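Local coordinates for protein glutamate racemase (Campylobacter jejuni, PDB 3UHF) that belongs to the Asp/Glu/hydantoin racemase family of two-domain alpha/beta enzymes and is modelled here with D-glutamic acid bound, at residues A[70-75]-A[102-107]; A[77-82]-A[106-111]; A[123-128]-A[154-159]; A[141-144]-A[148-151]. All coordinates share one frame; numbering follows the deposited sequence. Where two conformers were deposited one is given.

How the contacts relate
Contacts 1 and 2 follow one another along helix 68-82, against helix 102-108 and the loop after it, in the part of the chain built on the five-stranded parallel sheet. Their centres are 8 Å apart, and Leu105 O of contact 1 lies 3.8 Å from Leu79 CD2 of contact 2. Contacts 3 and 4 belong to the four-stranded half and share helix 148-155, with centres 15 Å apart. D-glutamic acid lies between the two halves. In contact 4 the side chain of Thr143 is about 4 Å from D-glutamic acid. In contact 1 the side chain of Cys75 is about 9 Å from D-glutamic acid. Contacts 1 and 4 touch directly, where Ile71 CD1 meets Ala142 CB at 4.1 Å.

Contact 1: residues A[70-75]-A[102-107]; sequences TIIKFC and LDALRA
Helices 68-82 and 102-108 pack side by side in the helical layer of the five-stranded parallel sheet, where Ile72 meets Ala104 and Cys75 meets Leu105. Both helices continue past this point. The CA atoms of Ile72 and Ala104 are 7.3 Å apart, a close approach that the small alanine allows. Ile72 touches with its short branch. With CG1 anti to the carbonyl carbon (chi1 -69°), Ile72 CG2 is the branch turned to Ala104, whose CB is 4.0 Å away. The next residue, Leu105, reaches with CD2 toward Cys75, nearly one turn on from Ile72. This methyl rests 3.7 Å from Cys75 O and 4.0 Å from Cys75 C, so it packs on the peptide carbonyl more closely than on the side chain. Cys75 CB is 4.3 Å from Leu105 CD2. Toward the sheet, Leu105 also touches Ile92 of strand 89-92, and Cys75 touches Ala97 of helix 95-100. Cys75 and Leu105 are buried, while Ile72 and Ala104 lie nearer the surface. The contact is small, with about 136 Å² buried over both sides. Association here probably rests on van der Waals packing of methyls against a methyl and a peptide carbonyl, with no polar pair between the two segments.

Contact 2: residues A[77-82]-A[106-111]; sequences EALDFF and RAKAHF
Leu79 projects from the last turns of helix 68-82 and puts its two methyl groups among Lys108, Ala109 and Phe111. Its CG is anti to the backbone N (chi1 -177°), which extends the side chain across to the other segment. The turn at chi2 (55°) spreads the methyls. Leu79 CD2 lies against the aliphatic start of Lys108, 3.7 Å from both CB and CG. Leu79 CD1 reaches Phe111 CZ at 3.9 Å and approaches the ring at an oblique angle. The two methyls share Ala109, whose CB sits 4.1 Å from both Leu79 CD1 and Leu79 CD2.

Lys108 bends at chi2 and again at chi4, so only the root of its chain packs on Leu79. Its NZ ends 5.0 Å from Asp80 OD1. The charges are opposite, but the distance is too long for direct contact, and any attraction is probably modest at this exposed edge of the contact. Phe111 holds CG between its own backbone N and carbonyl carbon (chi1 42°). The ring is thereby folded back under Ala109, whose CB stands 4.0 Å above one face of the Phe111 ring, toward the rim. Deeper in, Phe111 touches Leu90 of strand 89-92 and Ile87. The neighbouring Phe82 reaches the same two residues, so both rings join the core under the helices. Segment 106-111 leads from helix 102-108 toward strand 113-114, which lies parallel beside strand 89-92. This is the closing turn of a beta-alpha-beta crossover in an alpha/beta sheet, packed against the adjacent helix.

Contact 3: residues A[123-128]-A[154-159]; sequences ATIKAL and LSQGYT
Tyr158 points its ring at helix 117-128, where Ile125 and Leu128 receive it. This is the tighter part; Tyr158 and Leu128 are buried and Ile125 partly so. Ile125 CG1 is 3.9 Å from Tyr158 CE1. Leu128 CD1 is 4.1 Å from Tyr158 CE2, across the ring from CE1. Both approaches are oblique to the ring. The hydroxyl end continues past Ile125, and Tyr158 OH lies 3.9 Å from Ile125 CG2. Its polar partner is outside the two segments, a weak hydrogen bond from Asp130 N. Ile135 of strand 135-139 touches both Tyr158 and Leu128, so the ring is packed between helix 117-128 and strand 135-139.

The chain reaches this point through a Schellman motif that ends helix 148-155. Gly157 has positive phi (89°), and its N bonds back to Leu154 O at 3.0 Å. Having no side chain, Gly157 takes these backbone angles without crowding the carbonyl O of Gln156. The turn sends the chain on toward strand 161-165, with Tyr158 directed inward.

The solvent side is looser. Gln156, an exposed residue, crosses Ile125 at about a right angle and touches it with its aliphatic part alone: Gln156 CG is 3.7 Å from Ile125 CD1. A bend at chi2 (-64°) carries the amide onward from this methyl. Lys126, also exposed, turns away and forms salt bridges with Glu122 and Glu237.

Contact 4: residues A[141-144]-A[148-151]; sequences KATI and EYQK
This is a polar, water-mediated contact between two consecutive short helices, 141-146 and 148-155, joined by a Gln150-to-Ile144 hydrogen bond, by a shared water and by packing of Thr143 on Tyr149. Together the helices form the connection of a beta-alpha-beta unit, from strand 135-139 to its parallel neighbour 161-165. The first helix starts beside the D-glutamic acid pocket.

Gln150 makes the direct bond. Its NE2 donates to Ile144 O at 3.0 Å, nearly straight at the hydrogen (165°). The acceptor lies close to the amide plane of Gln150. The C=O...N angle is 138°, so the donor comes well off the line of the carbonyl bond. An unusual chi2 (92°) bends the glutamine chain and swings the amide back toward the first helix. Ile144 CG2 packs 3.9 Å from Gln150 NE2.

On the pocket side, Thr143 CG2 touches the edge of the Tyr149 ring, 3.8 Å from CE1 and near the ring plane. The threonine methyl is anti to the backbone N, which leaves OG1 beside that N. OG1 hydrogen bonds with the hydroxyls of Thr140 and Thr96, while Tyr149 OH bonds to Asn95 ND2. All three partners line the ligand pocket, so Thr143, its side chain about 4 Å from D-glutamic acid, and Tyr149 probably help position pocket residues.

One water completes the junction and links three polar groups between the two helices. It donates to Thr143 O at 2.8 Å and to Gln150 OE1 at 2.6 Å, and accepts from Tyr149 N at 3.0 Å.

Contact 1: residues A[70-75]-A[102-107]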
loop_
_atom_site.group_PDB
_atom_site.type_symbol
_atom_site.label_atom_id
_atom_site.label_comp_id
_atom_site.label_asym_id
_atom_site.label_seq_id
_atom_site.Cartn_x
_atom_site.Cartn_y
_atom_site.Cartn_z
ATOM N N THR A 70 -15.731 -10.894 -2.498
ATOM C CA THR A 70 -15.927 -9.626 -3.191
ATOM C C THR A 70 -14.593 -8.977 -3.577
ATOM O O THR A 70 -14.414 -8.515 -4.708
ATOM C CB THR A 70 -16.748 -8.648 -2.309
ATOM O OG1 THR A 70 -18.033 -9.216 -2.043
ATOM C CG2 THR A 70 -16.932 -7.308 -3.003
ATOM N N ILE A 71 -13.667 -8.937 -2.625
ATOM C CA ILE A 71 -12.344 -8.363 -2.849
ATOM C C ILE A 71 -11.626 -9.061 -4.001
ATOM O O ILE A 71 -11.078 -8.414 -4.894
ATOM C CB ILE A 71 -11.489 -8.434 -1.569
ATOM C CG1 ILE A 71 -12.064 -7.497 -0.498
ATOM C CG2 ILE A 71 -10.023 -8.067 -1.866
ATOM C CD1 ILE A 71 -11.604 -7.830 0.930
ATOM N N ILE A 72 -11.648 -10.386 -3.991
ATOM C CA ILE A 72 -10.990 -11.145 -5.047
ATOM C C ILE A 72 -11.645 -10.870 -6.400
ATOM O O ILE A 72 -10.966 -10.615 -7.395
ATOM C CB ILE A 72 -10.988 -12.641 -4.733
ATOM C CG1 ILE A 72 -10.058 -12.914 -3.540
ATOM C CG2 ILE A 72 -10.550 -13.442 -5.963
ATOM C CD1 ILE A 72 -9.991 -14.380 -3.132
ATOM N N LYS A 73 -12.973 -10.884 -6.419
ATOM C CA LYS A 73 -13.715 -10.630 -7.640
ATOM C C LYS A 73 -13.343 -9.266 -8.216
ATOM O O LYS A 73 -13.034 -9.156 -9.397
ATOM C CB LYS A 73 -15.222 -10.683 -7.353
ATOM C CG LYS A 73 -16.102 -10.323 -8.536
ATOM C CD LYS A 73 -17.542 -10.086 -8.076
ATOM C CE LYS A 73 -18.451 -9.723 -9.248
ATOM N NZ LYS A 73 -19.840 -9.385 -8.807
ATOM N N PHE A 74 -13.366 -8.233 -7.373
ATOM C CA PHE A 74 -13.017 -6.884 -7.812
ATOM C C PHE A 74 -11.573 -6.785 -8.349
ATOM O O PHE A 74 -11.314 -6.093 -9.333
ATOM C CB PHE A 74 -13.215 -5.879 -6.671
ATOM C CG PHE A 74 -14.675 -5.587 -6.347
ATOM C CD1 PHE A 74 -15.699 -6.140 -7.107
ATOM C CD2 PHE A 74 -15.011 -4.755 -5.293
ATOM C CE1 PHE A 74 -17.031 -5.874 -6.819
ATOM C CE2 PHE A 74 -16.356 -4.480 -5.005
ATOM C CZ PHE A 74 -17.357 -5.040 -5.769
ATOM N N CYS A 75 -10.637 -7.452 -7.687
ATOM C CA CYS A 75 -9.241 -7.428 -8.135
ATOM C C CYS A 75 -9.058 -8.087 -9.501
ATOM O O CYS A 75 -8.311 -7.588 -10.350
ATOM C CB CYS A 75 -8.325 -8.098 -7.109
ATOM S SG CYS A 75 -8.190 -7.157 -5.569
ATOM N N LEU A 102 -3.707 -12.072 -4.184
ATOM C CA LEU A 102 -2.464 -12.371 -4.910
ATOM C C LEU A 102 -2.431 -13.727 -5.623
ATOM O O LEU A 102 -1.978 -13.803 -6.768
ATOM C CB LEU A 102 -1.233 -12.208 -4.017
ATOM C CG LEU A 102 -0.979 -10.778 -3.539
ATOM C CD1 LEU A 102 0.371 -10.701 -2.830
ATOM C CD2 LEU A 102 -1.042 -9.778 -4.698
ATOM N N ASP A 103 -2.895 -14.787 -4.958
ATOM C CA ASP A 103 -2.924 -16.120 -5.570
ATOM C C ASP A 103 -3.738 -16.111 -6.850
ATOM O O ASP A 103 -3.304 -16.627 -7.876
ATOM C CB ASP A 103 -3.503 -17.174 -4.617
ATOM C CG ASP A 103 -2.548 -17.541 -3.493
ATOM O OD1 ASP A 103 -1.362 -17.148 -3.560
ATOM O OD2 ASP A 103 -2.989 -18.212 -2.535
ATOM N N ALA A 104 -4.927 -15.521 -6.782
ATOM C CA ALA A 104 -5.835 -15.517 -7.920
ATOM C C ALA A 104 -5.271 -14.671 -9.049
ATOM O O ALA A 104 -5.367 -15.045 -10.222
ATOM C CB ALA A 104 -7.210 -15.011 -7.504
ATOM N N LEU A 105 -4.687 -13.530 -8.694
ATOM C CA LEU A 105 -4.098 -12.637 -9.686
ATOM C C LEU A 105 -2.951 -13.319 -10.415
ATOM O O LEU A 105 -2.845 -13.257 -11.638
ATOM C CB LEU A 105 -3.599 -11.348 -9.021
ATOM C CG LEU A 105 -4.699 -10.380 -8.574
ATOM C CD1 LEU A 105 -4.118 -9.271 -7.716
ATOM C CD2 LEU A 105 -5.417 -9.800 -9.784
ATOM N N ARG A 106 -2.090 -13.975 -9.652
ATOM C CA ARG A 106 -0.921 -14.617 -10.232
ATOM C C ARG A 106 -1.308 -15.804 -11.110
ATOM O O ARG A 106 -0.684 -16.055 -12.137
ATOM C CB ARG A 106 0.037 -15.034 -9.124
ATOM C CG ARG A 106 0.746 -13.845 -8.531
ATOM C CD ARG A 106 1.368 -14.171 -7.195
ATOM N NE ARG A 106 2.185 -13.063 -6.723
ATOM C CZ ARG A 106 2.551 -12.898 -5.460
ATOM N NH1 ARG A 106 2.158 -13.770 -4.539
ATOM N NH2 ARG A 106 3.297 -11.855 -5.115
ATOM N N ALA A 107 -2.355 -16.520 -10.716
ATOM C CA ALA A 107 -2.820 -17.657 -11.500
ATOM C C ALA A 107 -3.286 -17.220 -12.888
ATOM O O ALA A 107 -3.233 -17.996 -13.839
ATOM C CB ALA A 107 -3.935 -18.389 -10.766
#

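Contact 2: residues A[77-82]-A[106-111]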
loop_
_atom_site.group_PDB
_atom_site.type_symbol
_atom_site.label_atom_id
_atom_site.label_comp_id
_atom_site.label_asym_id
_atom_site.label_seq_id
_atom_site.Cartn_x
_atom_site.Cartn_y
_atom_site.Cartn_z
ATOM N N GLU A 77 -11.250 -8.214 -11.812
ATOM C CA GLU A 77 -11.762 -7.263 -12.787
ATOM C C GLU A 77 -10.715 -6.202 -13.099
ATOM O O GLU A 77 -10.583 -5.759 -14.239
ATOM C CB GLU A 77 -13.052 -6.605 -12.290
ATOM C CG GLU A 77 -14.195 -7.581 -12.067
ATOM C CD GLU A 77 -15.476 -6.874 -11.646
ATOM O OE1 GLU A 77 -15.439 -5.634 -11.506
ATOM O OE2 GLU A 77 -16.511 -7.554 -11.469
ATOM N N ALA A 78 -9.963 -5.806 -12.079
ATOM C CA ALA A 78 -8.907 -4.821 -12.260
ATOM C C ALA A 78 -7.822 -5.386 -13.174
ATOM O O ALA A 78 -7.313 -4.697 -14.063
ATOM C CB ALA A 78 -8.320 -4.415 -10.912
ATOM N N LEU A 79 -7.483 -6.651 -12.968
ATOM C CA LEU A 79 -6.517 -7.310 -13.840
ATOM C C LEU A 79 -6.993 -7.240 -15.297
ATOM O O LEU A 79 -6.215 -6.908 -16.193
ATOM C CB LEU A 79 -6.296 -8.759 -13.398
ATOM C CG LEU A 79 -5.253 -9.555 -14.183
ATOM C CD1 LEU A 79 -3.917 -8.831 -14.174
ATOM C CD2 LEU A 79 -5.117 -10.956 -13.619
ATOM N N ASP A 80 -8.273 -7.524 -15.524
ATOM C CA ASP A 80 -8.856 -7.403 -16.858
ATOM C C ASP A 80 -8.658 -6.003 -17.434
ATOM O O ASP A 80 -8.291 -5.856 -18.592
ATOM C CB ASP A 80 -10.349 -7.724 -16.836
ATOM C CG ASP A 80 -10.634 -9.192 -16.636
ATOM O OD1 ASP A 80 -9.711 -10.013 -16.786
ATOM O OD2 ASP A 80 -11.801 -9.519 -16.335
ATOM N N PHE A 81 -8.900 -4.981 -16.617
ATOM C CA PHE A 81 -8.729 -3.597 -17.049
ATOM C C PHE A 81 -7.316 -3.323 -17.537
ATOM O O PHE A 81 -7.115 -2.623 -18.529
ATOM C CB PHE A 81 -9.061 -2.615 -15.920
ATOM C CG PHE A 81 -8.754 -1.185 -16.261
ATOM C CD1 PHE A 81 -9.649 -0.434 -17.013
ATOM C CD2 PHE A 81 -7.568 -0.595 -15.850
ATOM C CE1 PHE A 81 -9.366 0.882 -17.343
ATOM C CE2 PHE A 81 -7.278 0.718 -16.178
ATOM C CZ PHE A 81 -8.177 1.458 -16.926
ATOM N N PHE A 82 -6.337 -3.878 -16.829
ATOM C CA PHE A 82 -4.935 -3.617 -17.113
ATOM C C PHE A 82 -4.435 -4.310 -18.373
ATOM O O PHE A 82 -3.434 -3.898 -18.964
ATOM C CB PHE A 82 -4.072 -4.044 -15.926
ATOM C CG PHE A 82 -3.868 -2.963 -14.916
ATOM C CD1 PHE A 82 -4.527 -2.999 -13.702
ATOM C CD2 PHE A 82 -3.030 -1.895 -15.188
ATOM C CE1 PHE A 82 -4.346 -1.999 -12.773
ATOM C CE2 PHE A 82 -2.847 -0.894 -14.254
ATOM C CZ PHE A 82 -3.508 -0.947 -13.053
ATOM N N ARG A 106 -2.090 -13.975 -9.652
ATOM C CA ARG A 106 -0.921 -14.617 -10.232
ATOM C C ARG A 106 -1.308 -15.804 -11.110
ATOM O O ARG A 106 -0.684 -16.055 -12.137
ATOM C CB ARG A 106 0.037 -15.034 -9.124
ATOM C CG ARG A 106 0.746 -13.845 -8.531
ATOM C CD ARG A 106 1.368 -14.171 -7.195
ATOM N NE ARG A 106 2.185 -13.063 -6.723
ATOM C CZ ARG A 106 2.551 -12.898 -5.460
ATOM N NH1 ARG A 106 2.158 -13.770 -4.539
ATOM N NH2 ARG A 106 3.297 -11.855 -5.115
ATOM N N ALA A 107 -2.355 -16.520 -10.716
ATOM C CA ALA A 107 -2.820 -17.657 -11.500
ATOM C C ALA A 107 -3.286 -17.220 -12.888
ATOM O O ALA A 107 -3.233 -17.996 -13.839
ATOM C CB ALA A 107 -3.935 -18.389 -10.766
ATOM N N LYS A 108 -3.723 -15.970 -13.004
ATOM C CA LYS A 108 -4.283 -15.474 -14.259
ATOM C C LYS A 108 -3.269 -14.677 -15.076
ATOM O O LYS A 108 -3.198 -14.815 -16.299
ATOM C CB LYS A 108 -5.511 -14.608 -13.977
ATOM C CG LYS A 108 -6.214 -14.088 -15.219
ATOM C CD LYS A 108 -6.814 -15.225 -16.024
ATOM C CE LYS A 108 -7.788 -14.708 -17.078
ATOM N NZ LYS A 108 -7.107 -13.988 -18.194
ATOM N N ALA A 109 -2.489 -13.846 -14.392
ATOM C CA ALA A 109 -1.550 -12.934 -15.047
ATOM C C ALA A 109 -0.314 -13.641 -15.606
ATOM O O ALA A 109 0.144 -14.638 -15.053
ATOM C CB ALA A 109 -1.126 -11.827 -14.073
ATOM N N HIS A 110 0.231 -13.112 -16.698
ATOM C CA HIS A 110 1.457 -13.665 -17.263
ATOM C C HIS A 110 2.627 -12.704 -17.122
ATOM O O HIS A 110 3.601 -12.774 -17.864
ATOM C CB HIS A 110 1.241 -14.101 -18.714
ATOM C CG HIS A 110 0.192 -15.155 -18.858
ATOM N ND1 HIS A 110 -0.989 -14.944 -19.538
ATOM C CD2 HIS A 110 0.126 -16.415 -18.369
ATOM C CE1 HIS A 110 -1.726 -16.038 -19.478
ATOM N NE2 HIS A 110 -1.076 -16.942 -18.769
ATOM N N PHE A 111 2.520 -11.808 -16.148
ATOM C CA PHE A 111 3.626 -10.946 -15.748
ATOM C C PHE A 111 3.677 -10.948 -14.222
ATOM O O PHE A 111 2.710 -11.353 -13.583
ATOM C CB PHE A 111 3.439 -9.531 -16.298
ATOM C CG PHE A 111 2.036 -9.027 -16.191
ATOM C CD1 PHE A 111 1.536 -8.574 -14.977
ATOM C CD2 PHE A 111 1.212 -9.006 -17.306
ATOM C CE1 PHE A 111 0.235 -8.117 -14.875
ATOM C CE2 PHE A 111 -0.087 -8.546 -17.212
ATOM C CZ PHE A 111 -0.575 -8.096 -15.994
#

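Contact 3: residues A[123-128]-A[154-159]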
loop_
_atom_site.group_PDB
_atom_site.type_symbol
_atom_site.label_atom_id
_atom_site.label_comp_id
_atom_site.label_asym_id
_atom_site.label_seq_id
_atom_site.Cartn_x
_atom_site.Cartn_y
_atom_site.Cartn_z
ATOM N N ALA A 123 10.649 -5.137 5.516
ATOM C CA ALA A 123 11.130 -3.839 5.994
ATOM C C ALA A 123 11.143 -3.761 7.522
ATOM O O ALA A 123 12.049 -3.157 8.124
ATOM C CB ALA A 123 10.279 -2.708 5.407
ATOM N N THR A 124 10.152 -4.389 8.149
ATOM C CA THR A 124 10.054 -4.414 9.606
ATOM C C THR A 124 11.200 -5.217 10.222
ATOM O O THR A 124 11.819 -4.788 11.199
ATOM C CB THR A 124 8.697 -5.005 10.071
ATOM O OG1 THR A 124 7.624 -4.275 9.466
ATOM C CG2 THR A 124 8.548 -4.939 11.593
ATOM N N ILE A 125 11.487 -6.380 9.643
ATOM C CA ILE A 125 12.616 -7.192 10.093
ATOM C C ILE A 125 13.954 -6.453 9.930
ATOM O O ILE A 125 14.802 -6.481 10.824
ATOM C CB ILE A 125 12.640 -8.550 9.364
ATOM C CG1 ILE A 125 11.413 -9.375 9.782
ATOM C CG2 ILE A 125 13.943 -9.294 9.657
ATOM C CD1 ILE A 125 11.245 -10.667 9.004
ATOM N N LYS A 126 14.140 -5.766 8.809
ATOM C CA LYS A 126 15.357 -4.978 8.629
ATOM C C LYS A 126 15.472 -3.856 9.665
ATOM O O LYS A 126 16.565 -3.562 10.149
ATOM C CB LYS A 126 15.408 -4.359 7.242
ATOM C CG LYS A 126 15.701 -5.325 6.099
ATOM C CD LYS A 126 15.833 -4.510 4.811
ATOM C CE LYS A 126 15.930 -5.379 3.572
ATOM N NZ LYS A 126 15.642 -4.557 2.362
ATOM N N ALA A 127 14.343 -3.232 9.993
ATOM C CA ALA A 127 14.337 -2.106 10.914
ATOM C C ALA A 127 14.594 -2.548 12.356
ATOM O O ALA A 127 15.273 -1.856 13.111
ATOM C CB ALA A 127 13.008 -1.351 10.824
ATOM N N LEU A 128 14.040 -3.698 12.735
ATOM C CA LEU A 128 14.149 -4.192 14.108
ATOM C C LEU A 128 15.318 -5.149 14.328
ATOM O O LEU A 128 16.027 -5.040 15.338
ATOM C CB LEU A 128 12.856 -4.900 14.524
ATOM C CG LEU A 128 11.585 -4.055 14.586
ATOM C CD1 LEU A 128 10.430 -4.938 15.040
ATOM C CD2 LEU A 128 11.793 -2.890 15.541
ATOM N N LEU A 154 5.021 -14.269 12.550
ATOM C CA LEU A 154 5.180 -15.465 13.381
ATOM C C LEU A 154 6.130 -16.483 12.760
ATOM O O LEU A 154 6.912 -17.128 13.466
ATOM C CB LEU A 154 3.820 -16.122 13.653
ATOM C CG LEU A 154 2.871 -15.342 14.572
ATOM C CD1 LEU A 154 1.534 -16.071 14.705
ATOM C CD2 LEU A 154 3.494 -15.105 15.939
ATOM N N SER A 155 6.081 -16.627 11.440
ATOM C CA SER A 155 6.933 -17.607 10.769
ATOM C C SER A 155 8.396 -17.186 10.840
ATOM O O SER A 155 9.293 -17.998 10.617
ATOM C CB SER A 155 6.518 -17.797 9.310
ATOM O OG SER A 155 6.928 -16.695 8.522
ATOM N N GLN A 156 8.634 -15.919 11.160
ATOM C CA GLN A 156 10.000 -15.414 11.310
ATOM C C GLN A 156 10.391 -15.281 12.781
ATOM O O GLN A 156 11.464 -14.773 13.111
ATOM C CB GLN A 156 10.167 -14.079 10.572
ATOM C CG GLN A 156 10.194 -14.234 9.051
ATOM C CD GLN A 156 11.396 -15.029 8.562
ATOM O OE1 GLN A 156 12.527 -14.831 9.024
ATOM N NE2 GLN A 156 11.160 -15.928 7.612
ATOM N N GLY A 157 9.508 -15.738 13.661
ATOM C CA GLY A 157 9.802 -15.785 15.081
ATOM C C GLY A 157 9.443 -14.511 15.818
ATOM O O GLY A 157 9.697 -14.396 17.017
ATOM N N TYR A 158 8.859 -13.551 15.105
ATOM C CA TYR A 158 8.432 -12.297 15.714
ATOM C C TYR A 158 7.064 -12.496 16.347
ATOM O O TYR A 158 6.040 -12.331 15.686
ATOM C CB TYR A 158 8.370 -11.178 14.673
ATOM C CG TYR A 158 9.728 -10.614 14.343
ATOM C CD1 TYR A 158 10.644 -11.354 13.605
ATOM C CD2 TYR A 158 10.109 -9.355 14.795
ATOM C CE1 TYR A 158 11.899 -10.856 13.320
ATOM C CE2 TYR A 158 11.362 -8.848 14.506
ATOM C CZ TYR A 158 12.251 -9.604 13.773
ATOM O OH TYR A 158 13.503 -9.117 13.482
ATOM N N THR A 159 7.051 -12.850 17.629
ATOM C CA THR A 159 5.809 -13.227 18.301
ATOM C C THR A 159 5.260 -12.118 19.191
ATOM O O THR A 159 4.120 -12.190 19.656
ATOM C CB THR A 159 6.004 -14.493 19.153
ATOM O OG1 THR A 159 6.988 -14.239 20.163
ATOM C CG2 THR A 159 6.472 -15.649 18.287
#

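Contact 4: residues A[141-144]-A[148-151]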
loop_
_atom_site.group_PDB
_atom_site.type_symbol
_atom_site.label_atom_id
_atom_site.label_comp_id
_atom_site.label_asym_id
_atom_site.label_seq_id
_atom_site.Cartn_x
_atom_site.Cartn_y
_atom_site.Cartn_z
ATOM N N LYS A 141 -10.086 -3.751 8.711
ATOM C CA LYS A 141 -10.612 -4.984 9.298
ATOM C C LYS A 141 -10.301 -6.206 8.441
ATOM O O LYS A 141 -9.920 -7.255 8.958
ATOM C CB LYS A 141 -12.129 -4.885 9.504
ATOM C CG LYS A 141 -12.533 -4.053 10.710
ATOM C CD LYS A 141 -14.018 -4.217 11.038
ATOM C CE LYS A 141 -14.404 -3.402 12.272
ATOM N NZ LYS A 141 -15.867 -3.484 12.587
ATOM N N ALA A 142 -10.484 -6.081 7.130
ATOM C CA ALA A 142 -10.263 -7.228 6.249
ATOM C C ALA A 142 -8.788 -7.664 6.270
ATOM O O ALA A 142 -8.482 -8.858 6.305
ATOM C CB ALA A 142 -10.718 -6.919 4.835
ATOM N N THR A 143 -7.882 -6.698 6.261
ATOM C CA THR A 143 -6.453 -7.022 6.289
ATOM C C THR A 143 -6.080 -7.749 7.580
ATOM O O THR A 143 -5.394 -8.780 7.545
ATOM C CB THR A 143 -5.586 -5.770 6.086
ATOM O OG1 THR A 143 -5.846 -5.230 4.788
ATOM C CG2 THR A 143 -4.058 -6.108 6.205
ATOM N N ILE A 144 -6.549 -7.234 8.713
ATOM C CA ILE A 144 -6.239 -7.860 9.996
ATOM C C ILE A 144 -6.822 -9.265 10.059
ATOM O O ILE A 144 -6.170 -10.205 10.514
ATOM C CB ILE A 144 -6.776 -7.043 11.174
ATOM C CG1 ILE A 144 -6.104 -5.668 11.217
ATOM C CG2 ILE A 144 -6.576 -7.802 12.501
ATOM C CD1 ILE A 144 -4.547 -5.719 11.309
ATOM N N GLU A 148 -2.596 -12.318 7.448
ATOM C CA GLU A 148 -1.403 -12.436 6.604
ATOM C C GLU A 148 -0.154 -11.831 7.252
ATOM O O GLU A 148 0.923 -12.451 7.230
ATOM C CB GLU A 148 -1.659 -11.852 5.209
ATOM C CG GLU A 148 -2.600 -12.712 4.362
ATOM C CD GLU A 148 -1.945 -14.006 3.894
ATOM O OE1 GLU A 148 -2.661 -15.016 3.726
ATOM O OE2 GLU A 148 -0.710 -14.012 3.691
ATOM N N TYR A 149 -0.277 -10.642 7.835
ATOM C CA TYR A 149 0.879 -10.044 8.506
ATOM C C TYR A 149 1.280 -10.888 9.698
ATOM O O TYR A 149 2.469 -11.138 9.912
ATOM C CB TYR A 149 0.589 -8.619 8.986
ATOM C CG TYR A 149 0.717 -7.568 7.911
ATOM C CD1 TYR A 149 -0.398 -7.161 7.187
ATOM C CD2 TYR A 149 1.943 -6.983 7.625
ATOM C CE1 TYR A 149 -0.303 -6.201 6.201
ATOM C CE2 TYR A 149 2.052 -6.007 6.637
ATOM C CZ TYR A 149 0.916 -5.623 5.933
ATOM O OH TYR A 149 0.994 -4.676 4.949
ATOM N N GLN A 150 0.283 -11.310 10.475
ATOM C CA GLN A 150 0.532 -12.100 11.679
ATOM C C GLN A 150 1.277 -13.391 11.343
ATOM O O GLN A 150 2.267 -13.735 11.994
ATOM C CB GLN A 150 -0.770 -12.443 12.412
ATOM C CG GLN A 150 -1.557 -11.248 12.956
ATOM C CD GLN A 150 -2.599 -10.751 11.967
ATOM O OE1 GLN A 150 -2.286 -10.513 10.806
ATOM N NE2 GLN A 150 -3.848 -10.619 12.416
ATOM N N LYS A 151 0.799 -14.098 10.322
ATOM C CA LYS A 151 1.400 -15.373 9.935
ATOM C C LYS A 151 2.831 -15.213 9.436
ATOM O O LYS A 151 3.700 -16.038 9.743
ATOM C CB LYS A 151 0.554 -16.079 8.871
ATOM C CG LYS A 151 -0.735 -16.719 9.403
ATOM C CD LYS A 151 -1.617 -17.192 8.242
ATOM C CE LYS A 151 -2.564 -18.315 8.653
ATOM N NZ LYS A 151 -3.742 -17.837 9.424
HETATM O O HOH W 1 -2.800 -9.165 8.590
#